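Local coordinates for protein AlyGC (Glaciecola chathamensis, PDB 5GKD) that cleaves alginate as a polysaccharide lyase of family 6, with a calcium ion bound in the chain, at residues F59-N65 and F80-P86; L73-G77 and R105-V109. All coordinates share one frame; numbering follows the deposited sequence.

Interaction 1 (F59-N65 and F80-P86); sequences FLTGQSN and FKDGYTP
L60 pairs with F80 and G62 with G83 as parallel neighbours, and the register slips by one residue between the two bridges, a beta bulge. K81 N gives only a weak bond to L60 O; beyond the bulge G62 N donates to D82 O at 2.9 Å and Y84 N returns to G62 O at 3.0 Å. G62 and G83 come within 3.9 Å of each other, CA to CA, a closeness that depends on G83, which has no side chain on the side facing G62 O. The chain then bends through an inverse gamma turn centred on Q63. That side chain, bent about its CB-CG bond (chi2 58°), sets NE2 3.2 Å above the middle of the Y84 ring while donating to Y84 O, also at 3.2 Å. The acceptor lies in the amide plane and the donor on a carbonyl lone pair, so NE2 donates to Y84 O while its nitrogen lies over the Y84 ring. The CB of Q63 also rests on P86 CD. On the face bearing L60 and F80, L60 CB sits over the phenyl ring of F80 and L60 CD2 touches F80 CE2 at 3.9 Å. K81 runs extended across F59: its CE comes to 3.4 Å from F59 CD1, and K81 NZ lies over the F59 face, offset toward the rim, 3.9 Å from the centroid, as a cation-pi pair. T85 OG1, whose main partner is E89 O, takes just a weak bond from N65 ND2. Backbone bonds thus hold the bulged corner of this beta-helix coil, while a lysine ammonium and an amide nitrogen each lie over an aromatic face.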
loop_
_atom_site.group_PDB
_atom_site.type_symbol
_atom_site.label_atom_id
_atom_site.label_comp_id
_atom_site.label_asym_id
_atom_site.label_seq_id
_atom_site.Cartn_x
_atom_site.Cartn_y
_atom_site.Cartn_z
ATOM N N PHE A 59 -19.599 1.946 -27.148
ATOM C CA PHE A 59 -18.937 1.935 -25.860
ATOM C C PHE A 59 -17.595 2.621 -25.987
ATOM O O PHE A 59 -16.857 2.368 -26.942
ATOM C CB PHE A 59 -18.743 0.498 -25.369
ATOM C CG PHE A 59 -20.009 -0.274 -25.291
ATOM C CD1 PHE A 59 -20.874 -0.097 -24.225
ATOM C CD2 PHE A 59 -20.351 -1.172 -26.288
ATOM C CE1 PHE A 59 -22.045 -0.806 -24.144
ATOM C CE2 PHE A 59 -21.535 -1.882 -26.212
ATOM C CZ PHE A 59 -22.381 -1.696 -25.135
ATOM N N LEU A 60 -17.285 3.474 -25.028
ATOM C CA LEU A 60 -15.970 4.080 -24.907
ATOM C C LEU A 60 -15.339 3.501 -23.652
ATOM O O LEU A 60 -15.819 3.749 -22.542
ATOM C CB LEU A 60 -16.051 5.601 -24.851
ATOM C CG LEU A 60 -16.013 6.255 -26.231
ATOM C CD1 LEU A 60 -17.281 5.959 -26.974
ATOM C CD2 LEU A 60 -15.774 7.742 -26.161
ATOM N N THR A 61 -14.265 2.736 -23.831
ATOM C CA THR A 61 -13.706 1.903 -22.776
ATOM C C THR A 61 -12.223 2.216 -22.576
ATOM O O THR A 61 -11.617 3.010 -23.300
ATOM C CB THR A 61 -13.887 0.410 -23.085
ATOM O OG1 THR A 61 -13.076 0.034 -24.214
ATOM C CG2 THR A 61 -15.344 0.094 -23.374
ATOM N N GLY A 62 -11.640 1.578 -21.575
ATOM C CA GLY A 62 -10.251 1.850 -21.257
ATOM C C GLY A 62 -10.073 3.292 -20.843
ATOM O O GLY A 62 -10.930 3.881 -20.176
ATOM N N GLN A 63 -8.956 3.884 -21.262
ATOM C CA GLN A 63 -8.634 5.262 -20.885
ATOM C C GLN A 63 -9.202 6.216 -21.931
ATOM O O GLN A 63 -8.487 6.877 -22.674
ATOM C CB GLN A 63 -7.134 5.436 -20.689
ATOM C CG GLN A 63 -6.673 4.980 -19.313
ATOM C CD GLN A 63 -7.029 3.521 -19.063
ATOM O OE1 GLN A 63 -6.376 2.618 -19.589
ATOM N NE2 GLN A 63 -8.093 3.285 -18.311
ATOM N N SER A 64 -10.535 6.260 -21.967
ATOM C CA SER A 64 -11.320 7.132 -22.824
ATOM C C SER A 64 -11.854 8.296 -22.009
ATOM O O SER A 64 -11.996 8.208 -20.788
ATOM C CB SER A 64 -12.496 6.381 -23.451
ATOM O OG SER A 64 -12.083 5.406 -24.368
ATOM N N ASN A 65 -12.155 9.390 -22.699
ATOM C CA ASN A 65 -12.787 10.540 -22.065
ATOM C C ASN A 65 -13.357 11.422 -23.170
ATOM O O ASN A 65 -13.288 11.084 -24.353
ATOM C CB ASN A 65 -11.808 11.284 -21.145
ATOM C CG ASN A 65 -10.624 11.904 -21.892
ATOM O OD1 ASN A 65 -10.667 12.110 -23.097
ATOM N ND2 ASN A 65 -9.563 12.207 -21.156
ATOM N N PHE A 80 -19.858 5.122 -21.447
ATOM C CA PHE A 80 -18.535 4.908 -20.873
ATOM C C PHE A 80 -18.634 3.787 -19.844
ATOM O O PHE A 80 -19.441 3.860 -18.913
ATOM C CB PHE A 80 -17.965 6.168 -20.218
ATOM C CG PHE A 80 -17.762 7.324 -21.155
ATOM C CD1 PHE A 80 -18.844 8.094 -21.582
ATOM C CD2 PHE A 80 -16.499 7.672 -21.574
ATOM C CE1 PHE A 80 -18.665 9.157 -22.455
ATOM C CE2 PHE A 80 -16.307 8.742 -22.436
ATOM C CZ PHE A 80 -17.389 9.485 -22.871
ATOM N N LYS A 81 -17.815 2.755 -20.019
ATOM C CA LYS A 81 -17.762 1.611 -19.118
ATOM C C LYS A 81 -16.429 0.919 -19.343
ATOM O O LYS A 81 -15.719 1.216 -20.304
ATOM C CB LYS A 81 -18.927 0.644 -19.365
ATOM C CG LYS A 81 -18.778 -0.160 -20.652
ATOM C CD LYS A 81 -19.874 -1.207 -20.791
ATOM C CE LYS A 81 -19.520 -2.199 -21.883
ATOM N NZ LYS A 81 -20.582 -3.227 -22.107
ATOM N N ASP A 82 -16.107 -0.021 -18.454
ATOM C CA ASP A 82 -14.885 -0.835 -18.543
ATOM C C ASP A 82 -13.650 0.034 -18.740
ATOM O O ASP A 82 -12.838 -0.203 -19.632
ATOM C CB ASP A 82 -14.982 -1.871 -19.665
ATOM C CG ASP A 82 -16.138 -2.836 -19.481
ATOM O OD1 ASP A 82 -16.539 -3.102 -18.333
ATOM O OD2 ASP A 82 -16.643 -3.337 -20.497
ATOM N N GLY A 83 -13.512 1.057 -17.907
ATOM C CA GLY A 83 -12.334 1.899 -17.979
ATOM C C GLY A 83 -12.379 3.028 -16.977
ATOM O O GLY A 83 -13.076 2.951 -15.962
ATOM N N TYR A 84 -11.603 4.072 -17.262
ATOM C CA TYR A 84 -11.525 5.240 -16.398
ATOM C C TYR A 84 -10.695 6.302 -17.103
ATOM O O TYR A 84 -9.798 5.985 -17.888
ATOM C CB TYR A 84 -10.937 4.904 -15.018
ATOM C CG TYR A 84 -9.584 4.216 -15.058
ATOM C CD1 TYR A 84 -9.486 2.846 -15.223
ATOM C CD2 TYR A 84 -8.413 4.935 -14.918
ATOM C CE1 TYR A 84 -8.266 2.221 -15.248
ATOM C CE2 TYR A 84 -7.186 4.315 -14.951
ATOM C CZ TYR A 84 -7.124 2.955 -15.118
ATOM O OH TYR A 84 -5.913 2.327 -15.150
ATOM N N THR A 85 -11.026 7.564 -16.843
ATOM C CA THR A 85 -10.379 8.643 -17.566
ATOM C C THR A 85 -8.913 8.757 -17.150
ATOM O O THR A 85 -8.592 8.656 -15.963
ATOM C CB THR A 85 -11.075 9.978 -17.331
ATOM O OG1 THR A 85 -10.385 10.980 -18.091
ATOM C CG2 THR A 85 -11.066 10.377 -15.844
ATOM N N PRO A 86 -8.002 8.935 -18.108
ATOM C CA PRO A 86 -6.603 9.205 -17.761
ATOM C C PRO A 86 -6.351 10.647 -17.338
ATOM O O PRO A 86 -5.244 10.950 -16.866
ATOM C CB PRO A 86 -5.865 8.877 -19.063
ATOM C CG PRO A 86 -6.840 9.244 -20.105
ATOM C CD PRO A 86 -8.207 8.901 -19.567
#

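Interaction 2 (L73-G77 and R105-V109)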
loop_
_atom_site.group_PDB
_atom_site.type_symbol
_atom_site.label_atom_id
_atom_site.label_comp_id
_atom_site.label_asym_id
_atom_site.label_seq_id
_atom_site.Cartn_x
_atom_site.Cartn_y
_atom_site.Cartn_z
ATOM N N LEU A 73 -22.732 22.732 -29.621
ATOM C CA LEU A 73 -22.441 21.320 -29.802
ATOM C C LEU A 73 -23.464 20.476 -29.055
ATOM O O LEU A 73 -24.030 20.907 -28.048
ATOM C CB LEU A 73 -21.035 20.980 -29.291
ATOM C CG LEU A 73 -19.950 21.954 -29.757
ATOM C CD1 LEU A 73 -18.616 21.652 -29.074
ATOM C CD2 LEU A 73 -19.800 21.924 -31.285
ATOM N N ILE A 74 -23.677 19.263 -29.550
ATOM C CA ILE A 74 -24.486 18.259 -28.875
ATOM C C ILE A 74 -23.740 16.930 -28.910
ATOM O O ILE A 74 -23.233 16.533 -29.960
ATOM C CB ILE A 74 -25.861 18.098 -29.534
ATOM C CG1 ILE A 74 -26.576 19.447 -29.623
ATOM C CG2 ILE A 74 -26.683 17.093 -28.752
ATOM C CD1 ILE A 74 -27.926 19.344 -30.296
ATOM N N VAL A 75 -23.667 16.246 -27.772
ATOM C CA VAL A 75 -23.106 14.900 -27.689
ATOM C C VAL A 75 -24.172 13.976 -27.109
ATOM O O VAL A 75 -24.762 14.293 -26.070
ATOM C CB VAL A 75 -21.841 14.861 -26.820
ATOM C CG1 VAL A 75 -21.313 13.439 -26.745
ATOM C CG2 VAL A 75 -20.778 15.795 -27.352
ATOM N N SER A 76 -24.411 12.834 -27.760
ATOM C CA SER A 76 -25.468 11.947 -27.283
ATOM C C SER A 76 -25.202 10.493 -27.650
ATOM O O SER A 76 -24.494 10.184 -28.609
ATOM C CB SER A 76 -26.837 12.358 -27.826
ATOM O OG SER A 76 -26.921 12.138 -29.215
ATOM N N GLY A 77 -25.802 9.603 -26.871
ATOM C CA GLY A 77 -25.845 8.198 -27.238
ATOM C C GLY A 77 -24.543 7.452 -27.089
ATOM O O GLY A 77 -24.205 6.637 -27.955
ATOM N N ARG A 105 -24.556 20.843 -25.257
ATOM C CA ARG A 105 -25.453 19.927 -24.573
ATOM C C ARG A 105 -24.880 18.519 -24.591
ATOM O O ARG A 105 -24.407 18.049 -25.630
ATOM C CB ARG A 105 -26.825 19.964 -25.234
ATOM C CG ARG A 105 -27.830 19.022 -24.647
ATOM C CD ARG A 105 -29.152 19.134 -25.382
ATOM N NE ARG A 105 -30.165 18.260 -24.817
ATOM C CZ ARG A 105 -31.331 18.005 -25.397
ATOM N NH1 ARG A 105 -32.210 17.201 -24.814
ATOM N NH2 ARG A 105 -31.621 18.582 -26.554
ATOM N N VAL A 106 -24.896 17.859 -23.439
ATOM C CA VAL A 106 -24.596 16.438 -23.344
ATOM C C VAL A 106 -25.865 15.759 -22.861
ATOM O O VAL A 106 -26.353 16.066 -21.769
ATOM C CB VAL A 106 -23.426 16.152 -22.389
ATOM C CG1 VAL A 106 -23.245 14.644 -22.195
ATOM C CG2 VAL A 106 -22.155 16.799 -22.881
ATOM N N THR A 107 -26.404 14.852 -23.664
ATOM C CA THR A 107 -27.690 14.240 -23.373
ATOM C C THR A 107 -27.635 12.762 -23.732
ATOM O O THR A 107 -26.983 12.374 -24.698
ATOM C CB THR A 107 -28.844 14.935 -24.124
ATOM O OG1 THR A 107 -30.098 14.323 -23.788
ATOM C CG2 THR A 107 -28.633 14.876 -25.651
ATOM N N GLN A 108 -28.279 11.937 -22.915
ATOM C CA GLN A 108 -28.388 10.518 -23.197
ATOM C C GLN A 108 -27.014 9.863 -23.294
ATOM O O GLN A 108 -26.732 9.091 -24.212
ATOM C CB GLN A 108 -29.208 10.273 -24.471
ATOM C CG GLN A 108 -30.657 10.764 -24.388
ATOM C CD GLN A 108 -31.543 10.135 -25.451
ATOM O OE1 GLN A 108 -31.542 8.930 -25.613
ATOM N NE2 GLN A 108 -32.297 10.951 -26.171
ATOM N N VAL A 109 -26.146 10.167 -22.341
ATOM C CA VAL A 109 -24.941 9.368 -22.226
ATOM C C VAL A 109 -24.873 8.733 -20.845
ATOM O O VAL A 109 -25.305 9.296 -19.832
ATOM C CB VAL A 109 -23.633 10.119 -22.578
ATOM C CG1 VAL A 109 -23.880 11.420 -23.278
ATOM C CG2 VAL A 109 -22.676 10.226 -21.411
#
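I74 stands beside R105, V75 beside V106, in parallel strands inclined by 15° with their axes 4.8 Å apart. R105 N bonds to L73 O at 2.8 Å, V75 N to R105 O at 2.9 Å, and T107 N to V75 O at 3.0 Å, the last almost collinear with the carbonyl. Where both strands turn their corners, G77 N reaches Q108 O at 2.9 Å from above the carbonyl plane. T107 can be followed outward from its CB, on the face shared with I74, S76 and R105. Its methyl CG2, between backbone N and carbonyl carbon, turns to the neighbouring strand, 3.8 Å from S76 CB and 4.3 Å from I74 CG2. Its hydroxyl OG1, anti to N (chi1 -179°), hydrogen-bonds instead to D136 on the next strand, the aspartate that also forms a salt bridge with R105 NE. The reverse face carries V75 and V106, where V75 CB lies 4.4 Å from V106 CG2 and both pack with L68. One threonine therefore divides its branches between apolar contact with the preceding coil and a polar tie to the following one, while the valines face the apolar interior of the parallel beta-helix.

Overall arrangement
Interactions 1 and 2 share strand 73-81: its first half pairs with 105-109, and its end, past the corner at G77, runs beside 59-65. Their segments alternate along the chain, as expected for successive coils of the right-handed parallel beta-helix of the pectate lyase-like clan. The centres lie about 17 Å apart, yet the two contacts touch where F80 CE1 meets V109 CG2 at 4.3 Å, linking the packing of one to the other. Neither includes a residue of the calcium site (N180, E183, E212, E214) or of the carbonate pocket (E214, R240, R264, Y303), which belong to later coils. At P86, interaction 1 packs on K475 of the second subunit.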